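Long-range contact in Oxidored_FMN domain-containing protein ([Pseudomonas] geniculata N1, PDB 6L6J), which probably acts as an amine oxidase on 6-hydroxypseudooxynicotine, using FMN and a [4Fe-4S] cluster: residues A[426-439]-A[531-543]. Residues are numbered along the deposited sequence; the frame is centred on the assembly and turned at random.
Sequences RLVRERRLPRLSAW and YYMAAVVADRLAR. With ADP (adenosine-5'-diphosphate), chain D; SO4 (sulfate ion), chain E.
Pro434 presses its ring against the last turns of helix 533-542, touching two arginines. Its CD lies 3.7 Å from Arg540 CD, so that side chain is met through its aliphatic part. Pro434 CB, by contrast, sits over the centre of one guanidinium face of Arg543, 3.5 Å from CZ. The type II turn Leu433-Leu436 presents Pro434 and Arg435 together. Arg435 NH1 donates to Asp539 OD2 at 3.1 Å, with an N-H...O angle of 154°, while Arg543 NE holds OD1; the shared carboxylate thus probably offsets the closeness of the two guanidiniums. Arg435 NE binds the carbonyl of Arg271.

One turn back along the helix, Val536 CG1 packs 3.5 Å from Leu433 CB and also meets Pro434 and Leu436. These contacts join the Rossmann-like, ADP-binding domain to the second alpha/beta domain, where helix 533-542 makes the beta-alpha-beta crossover between parallel strands 522-527 and 547-552.

Tyr532 CG lies between backbone N and carbonyl carbon (chi1 62°), directing the ring among Glu430, Leu436 and Trp439. The Trp439 edge approaches one face in a T-shaped pair, six-membered ring centroids 4.8 Å apart and planes at 73°, whereas Leu436 CD1 comes 3.7 Å from Tyr532 CE2. The phenol OH donates to Glu430 OE1 at 2.6 Å, on the syn side but tilted from the carboxylate plane. The other oxygen, OE2, accepts from Arg426 NE at 2.9 Å and from NH2, and lies in the plane of that guanidinium, so that one oxygen is gripped side-on by two nitrogens. With an alanine here in place of Glu430, the Tyr532 hydroxyl would probably lose its acceptor and Arg426 one of its two carboxylate mates. Asp646 pairs with Arg426 NH1, and the Arg426 backbone N binds ADP O1A.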
loop_
_atom_site.group_PDB
_atom_site.type_symbol
_atom_site.label_atom_id
_atom_site.label_comp_id
_atom_site.label_asym_id
_atom_site.label_seq_id
_atom_site.Cartn_x
_atom_site.Cartn_y
_atom_site.Cartn_z
ATOM N N ARG A 426 13.996 -0.686 15.987
ATOM C CA ARG A 426 12.900 0.285 16.252
ATOM C C ARG A 426 11.557 -0.449 16.316
ATOM O O ARG A 426 10.665 0.021 17.043
ATOM C CB ARG A 426 12.867 1.372 15.187
ATOM C CG ARG A 426 12.582 0.856 13.784
ATOM C CD ARG A 426 12.795 1.952 12.747
ATOM N NE ARG A 426 11.731 2.930 12.805
ATOM C CZ ARG A 426 11.656 4.013 12.060
ATOM N NH1 ARG A 426 12.613 4.285 11.185
ATOM N NH2 ARG A 426 10.623 4.831 12.199
ATOM N N LEU A 427 11.431 -1.582 15.633
ATOM C CA LEU A 427 10.153 -2.349 15.574
ATOM C C LEU A 427 9.899 -3.174 16.840
ATOM O O LEU A 427 8.722 -3.497 17.057
ATOM C CB LEU A 427 10.121 -3.241 14.337
ATOM C CG LEU A 427 9.876 -2.494 13.025
ATOM C CD1 LEU A 427 9.936 -3.469 11.850
ATOM C CD2 LEU A 427 8.544 -1.753 13.072
ATOM N N VAL A 428 10.916 -3.482 17.652
ATOM C CA VAL A 428 10.691 -4.150 18.973
ATOM C C VAL A 428 9.624 -3.356 19.717
ATOM O O VAL A 428 8.622 -3.958 20.060
ATOM C CB VAL A 428 11.967 -4.291 19.827
ATOM C CG1 VAL A 428 11.643 -4.454 21.299
ATOM C CG2 VAL A 428 12.845 -5.449 19.356
ATOM N N ARG A 429 9.831 -2.045 19.918
ATOM C CA ARG A 429 8.932 -1.170 20.733
ATOM C C ARG A 429 7.781 -0.617 19.886
ATOM O O ARG A 429 6.680 -0.508 20.417
ATOM C CB ARG A 429 9.714 -0.020 21.356
ATOM C CG ARG A 429 10.631 -0.447 22.489
ATOM C CD ARG A 429 11.458 0.704 23.017
ATOM N NE ARG A 429 12.186 1.379 21.946
ATOM C CZ ARG A 429 12.619 2.642 21.996
ATOM N NH1 ARG A 429 12.388 3.394 23.069
ATOM N NH2 ARG A 429 13.255 3.166 20.963
ATOM N N GLU A 430 8.011 -0.299 18.614
ATOM C CA GLU A 430 6.950 0.245 17.710
ATOM C C GLU A 430 5.809 -0.770 17.560
ATOM O O GLU A 430 4.638 -0.327 17.594
ATOM C CB GLU A 430 7.481 0.606 16.313
ATOM C CG GLU A 430 8.142 1.960 16.234
ATOM C CD GLU A 430 8.314 2.512 14.825
ATOM O OE1 GLU A 430 7.337 2.503 14.058
ATOM O OE2 GLU A 430 9.426 2.942 14.489
ATOM N N ARG A 431 6.127 -2.058 17.370
ATOM C CA ARG A 431 5.109 -3.126 17.098
ATOM C C ARG A 431 4.184 -3.297 18.305
ATOM O O ARG A 431 3.080 -3.814 18.094
ATOM C CB ARG A 431 5.734 -4.485 16.757
ATOM C CG ARG A 431 6.321 -5.232 17.946
ATOM C CD ARG A 431 7.135 -6.433 17.523
ATOM N NE ARG A 431 6.304 -7.451 16.871
ATOM C CZ ARG A 431 6.765 -8.537 16.246
ATOM N NH1 ARG A 431 8.067 -8.771 16.154
ATOM N NH2 ARG A 431 5.916 -9.376 15.686
ATOM N N ARG A 432 4.616 -2.861 19.498
ATOM C CA ARG A 432 3.839 -2.915 20.772
ATOM C C ARG A 432 2.995 -1.653 21.003
ATOM O O ARG A 432 2.232 -1.647 21.983
ATOM C CB ARG A 432 4.795 -3.119 21.952
ATOM C CG ARG A 432 5.322 -4.545 22.080
ATOM C CD ARG A 432 6.622 -4.547 22.836
ATOM N NE ARG A 432 7.047 -5.878 23.212
ATOM C CZ ARG A 432 7.812 -6.697 22.483
ATOM N NH1 ARG A 432 8.227 -6.357 21.272
ATOM N NH2 ARG A 432 8.151 -7.885 22.970
ATOM N N LEU A 433 3.130 -0.615 20.167
ATOM C CA LEU A 433 2.255 0.589 20.231
ATOM C C LEU A 433 0.903 0.259 19.606
ATOM O O LEU A 433 0.816 -0.570 18.703
ATOM C CB LEU A 433 2.904 1.759 19.489
ATOM C CG LEU A 433 4.151 2.355 20.129
ATOM C CD1 LEU A 433 4.732 3.420 19.219
ATOM C CD2 LEU A 433 3.850 2.921 21.507
ATOM N N PRO A 434 -0.201 0.915 20.025
ATOM C CA PRO A 434 -1.525 0.579 19.512
ATOM C C PRO A 434 -1.609 0.704 17.981
ATOM O O PRO A 434 -1.182 1.700 17.420
ATOM C CB PRO A 434 -2.460 1.596 20.182
ATOM C CG PRO A 434 -1.704 2.048 21.403
ATOM C CD PRO A 434 -0.249 2.038 20.976
ATOM N N ARG A 435 -2.129 -0.363 17.387
ATOM C CA ARG A 435 -2.533 -0.613 15.972
ATOM C C ARG A 435 -1.322 -0.705 15.044
ATOM O O ARG A 435 -1.556 -0.803 13.836
ATOM C CB ARG A 435 -3.718 0.252 15.523
ATOM C CG ARG A 435 -3.538 1.750 15.432
ATOM C CD ARG A 435 -4.779 2.490 15.932
ATOM N NE ARG A 435 -6.003 1.881 15.459
ATOM C CZ ARG A 435 -7.228 2.102 15.929
ATOM N NH1 ARG A 435 -7.428 2.982 16.886
ATOM N NH2 ARG A 435 -8.265 1.465 15.409
ATOM N N LEU A 436 -0.128 -0.934 15.595
ATOM C CA LEU A 436 1.116 -1.120 14.808
ATOM C C LEU A 436 1.599 -2.562 14.915
ATOM O O LEU A 436 2.751 -2.819 14.594
ATOM C CB LEU A 436 2.197 -0.170 15.337
ATOM C CG LEU A 436 2.084 1.297 14.938
ATOM C CD1 LEU A 436 3.438 1.956 15.097
ATOM C CD2 LEU A 436 1.566 1.472 13.514
ATOM N N SER A 437 0.736 -3.484 15.313
ATOM C CA SER A 437 1.097 -4.891 15.625
ATOM C C SER A 437 1.589 -5.620 14.376
ATOM O O SER A 437 2.666 -6.252 14.469
ATOM C CB SER A 437 -0.049 -5.621 16.252
ATOM O OG SER A 437 0.399 -6.861 16.730
ATOM N N ALA A 438 0.816 -5.578 13.281
ATOM C CA ALA A 438 1.139 -6.245 11.987
ATOM C C ALA A 438 2.538 -5.856 11.466
ATOM O O ALA A 438 3.116 -6.642 10.737
ATOM C CB ALA A 438 0.100 -5.896 10.958
ATOM N N TRP A 439 3.082 -4.683 11.815
ATOM C CA TRP A 439 4.389 -4.215 11.271
ATOM C C TRP A 439 5.530 -5.085 11.828
ATOM O O TRP A 439 6.646 -4.977 11.298
ATOM C CB TRP A 439 4.616 -2.708 11.503
ATOM C CG TRP A 439 3.576 -1.827 10.862
ATOM C CD1 TRP A 439 2.312 -2.164 10.441
ATOM C CD2 TRP A 439 3.696 -0.424 10.621
ATOM N NE1 TRP A 439 1.656 -1.076 9.940
ATOM C CE2 TRP A 439 2.480 0.010 10.054
ATOM C CE3 TRP A 439 4.712 0.504 10.850
ATOM C CZ2 TRP A 439 2.257 1.341 9.717
ATOM C CZ3 TRP A 439 4.488 1.823 10.526
ATOM C CH2 TRP A 439 3.274 2.231 9.966
ATOM N N TYR A 531 3.450 11.875 9.954
ATOM C CA TYR A 531 3.050 10.468 9.645
ATOM C C TYR A 531 2.334 9.844 10.857
ATOM O O TYR A 531 1.543 10.539 11.489
ATOM C CB TYR A 531 4.292 9.787 9.064
ATOM C CG TYR A 531 4.066 8.442 8.433
ATOM C CD1 TYR A 531 2.800 7.987 8.109
ATOM C CD2 TYR A 531 5.125 7.590 8.191
ATOM C CE1 TYR A 531 2.595 6.724 7.578
ATOM C CE2 TYR A 531 4.939 6.333 7.624
ATOM C CZ TYR A 531 3.668 5.887 7.325
ATOM O OH TYR A 531 3.467 4.645 6.770
ATOM N N TYR A 532 2.629 8.609 11.240
ATOM C CA TYR A 532 1.830 7.824 12.223
ATOM C C TYR A 532 2.314 8.003 13.669
ATOM O O TYR A 532 1.522 7.758 14.573
ATOM C CB TYR A 532 1.925 6.339 11.868
ATOM C CG TYR A 532 3.326 5.787 11.947
ATOM C CD1 TYR A 532 4.167 5.826 10.851
ATOM C CD2 TYR A 532 3.809 5.206 13.104
ATOM C CE1 TYR A 532 5.444 5.290 10.885
ATOM C CE2 TYR A 532 5.082 4.670 13.163
ATOM C CZ TYR A 532 5.907 4.711 12.053
ATOM O OH TYR A 532 7.166 4.180 12.119
ATOM N N MET A 533 3.579 8.356 13.903
ATOM C CA MET A 533 4.183 8.241 15.254
ATOM C C MET A 533 3.434 9.113 16.268
ATOM O O MET A 533 3.254 8.671 17.413
ATOM C CB MET A 533 5.652 8.638 15.269
ATOM C CG MET A 533 6.297 8.525 16.646
ATOM S SD MET A 533 6.021 6.925 17.481
ATOM C CE MET A 533 7.388 5.967 16.825
ATOM N N ALA A 534 3.002 10.298 15.884
ATOM C CA ALA A 534 2.313 11.219 16.812
ATOM C C ALA A 534 0.876 10.748 17.025
ATOM O O ALA A 534 0.408 10.854 18.177
ATOM C CB ALA A 534 2.381 12.641 16.318
ATOM N N ALA A 535 0.190 10.281 15.974
ATOM C CA ALA A 535 -1.216 9.821 16.082
ATOM C C ALA A 535 -1.220 8.563 16.951
ATOM O O ALA A 535 -2.181 8.356 17.736
ATOM C CB ALA A 535 -1.847 9.555 14.733
ATOM N N VAL A 536 -0.168 7.771 16.842
ATOM C CA VAL A 536 -0.069 6.489 17.590
ATOM C C VAL A 536 0.167 6.804 19.074
ATOM O O VAL A 536 -0.438 6.112 19.914
ATOM C CB VAL A 536 0.986 5.551 16.959
ATOM C CG1 VAL A 536 1.215 4.292 17.770
ATOM C CG2 VAL A 536 0.591 5.170 15.542
ATOM N N VAL A 537 0.986 7.805 19.405
ATOM C CA VAL A 537 1.293 8.109 20.835
ATOM C C VAL A 537 0.004 8.663 21.445
ATOM O O VAL A 537 -0.376 8.197 22.517
ATOM C CB VAL A 537 2.523 9.014 21.065
ATOM C CG1 VAL A 537 3.781 8.437 20.451
ATOM C CG2 VAL A 537 2.327 10.410 20.578
ATOM N N ALA A 538 -0.690 9.531 20.718
ATOM C CA ALA A 538 -1.990 10.117 21.122
ATOM C C ALA A 538 -2.920 8.988 21.561
ATOM O O ALA A 538 -3.412 9.015 22.699
ATOM C CB ALA A 538 -2.584 10.909 19.978
ATOM N N ASP A 539 -3.100 7.998 20.682
ATOM C CA ASP A 539 -3.969 6.818 20.909
ATOM C C ASP A 539 -3.522 6.129 22.195
ATOM O O ASP A 539 -4.357 5.938 23.074
ATOM C CB ASP A 539 -3.934 5.860 19.723
ATOM C CG ASP A 539 -5.184 5.009 19.610
ATOM O OD1 ASP A 539 -5.587 4.419 20.630
ATOM O OD2 ASP A 539 -5.771 4.986 18.519
ATOM N N ARG A 540 -2.243 5.787 22.286
ATOM C CA ARG A 540 -1.628 5.140 23.472
ATOM C C ARG A 540 -2.001 5.927 24.726
ATOM O O ARG A 540 -2.357 5.291 25.739
ATOM C CB ARG A 540 -0.110 5.088 23.298
ATOM C CG ARG A 540 0.638 4.471 24.464
ATOM C CD ARG A 540 0.506 2.967 24.448
ATOM N NE ARG A 540 1.312 2.387 25.516
ATOM C CZ ARG A 540 0.859 2.053 26.732
ATOM N NH1 ARG A 540 -0.424 2.221 27.053
ATOM N NH2 ARG A 540 1.715 1.532 27.608
ATOM N N LEU A 541 -1.921 7.259 24.650
ATOM C CA LEU A 541 -2.064 8.173 25.807
ATOM C C LEU A 541 -3.532 8.315 26.198
ATOM O O LEU A 541 -3.827 8.357 27.419
ATOM C CB LEU A 541 -1.495 9.538 25.442
ATOM C CG LEU A 541 0.025 9.651 25.387
ATOM C CD1 LEU A 541 0.410 10.935 24.674
ATOM C CD2 LEU A 541 0.636 9.616 26.784
ATOM N N ALA A 542 -4.431 8.441 25.226
ATOM C CA ALA A 542 -5.880 8.541 25.521
ATOM C C ALA A 542 -6.300 7.237 26.238
ATOM O O ALA A 542 -6.985 7.312 27.299
ATOM C CB ALA A 542 -6.675 8.822 24.263
ATOM N N ARG A 543 -5.817 6.097 25.749
ATOM C CA ARG A 543 -6.125 4.750 26.298
ATOM C C ARG A 543 -5.514 4.542 27.685
ATOM O O ARG A 543 -5.876 3.571 28.301
ATOM C CB ARG A 543 -5.556 3.641 25.406
ATOM C CG ARG A 543 -6.259 3.489 24.073
ATOM C CD ARG A 543 -5.723 2.245 23.414
ATOM N NE ARG A 543 -5.881 2.255 21.968
ATOM C CZ ARG A 543 -5.782 1.184 21.194
ATOM N NH1 ARG A 543 -5.523 0.007 21.743
ATOM N NH2 ARG A 543 -5.944 1.307 19.886
HETATM P PB ADP D . 16.904 0.788 11.017
HETATM O O1B ADP D . 17.105 -0.707 10.920
HETATM O O2B ADP D . 15.517 1.248 10.569
HETATM O O3B ADP D . 18.021 1.562 10.362
HETATM P PA ADP D . 16.689 0.474 13.923
HETATM O O1A ADP D . 15.495 -0.382 13.666
HETATM O O2A ADP D . 16.596 1.545 14.944
HETATM O O3A ADP D . 17.059 1.199 12.558
HETATM O "O5'" ADP D . 17.979 -0.463 14.176
HETATM C "C5'" ADP D . 19.055 -0.077 15.062
HETATM C "C4'" ADP D . 19.403 -1.234 15.966
HETATM O "O4'" ADP D . 20.848 -1.284 16.117
HETATM C "C3'" ADP D . 18.849 -1.142 17.400
HETATM O "O3'" ADP D . 18.528 -2.410 17.959
HETATM C "C2'" ADP D . 20.033 -0.503 18.134
HETATM O "O2'" ADP D . 20.001 -0.598 19.544
HETATM C "C1'" ADP D . 21.152 -1.316 17.492
HETATM N N9 ADP D . 22.499 -0.801 17.743
HETATM C C8 ADP D . 22.907 0.511 17.817
HETATM N N7 ADP D . 24.183 0.640 18.082
HETATM C C5 ADP D . 24.644 -0.669 18.214
HETATM C C6 ADP D . 25.916 -1.218 18.496
HETATM N N6 ADP D . 27.009 -0.494 18.690
HETATM N N1 ADP D . 26.028 -2.569 18.546
HETATM C C2 ADP D . 24.932 -3.304 18.331
HETATM N N3 ADP D . 23.696 -2.901 18.052
HETATM C C4 ADP D . 23.613 -1.563 18.005
HETATM S S SO4 E . 6.139 -7.725 26.631
HETATM O O1 SO4 E . 6.073 -9.152 26.299
HETATM O O2 SO4 E . 6.997 -7.016 25.675
HETATM O O3 SO4 E . 4.792 -7.164 26.574
HETATM O O4 SO4 E . 6.681 -7.568 27.978
#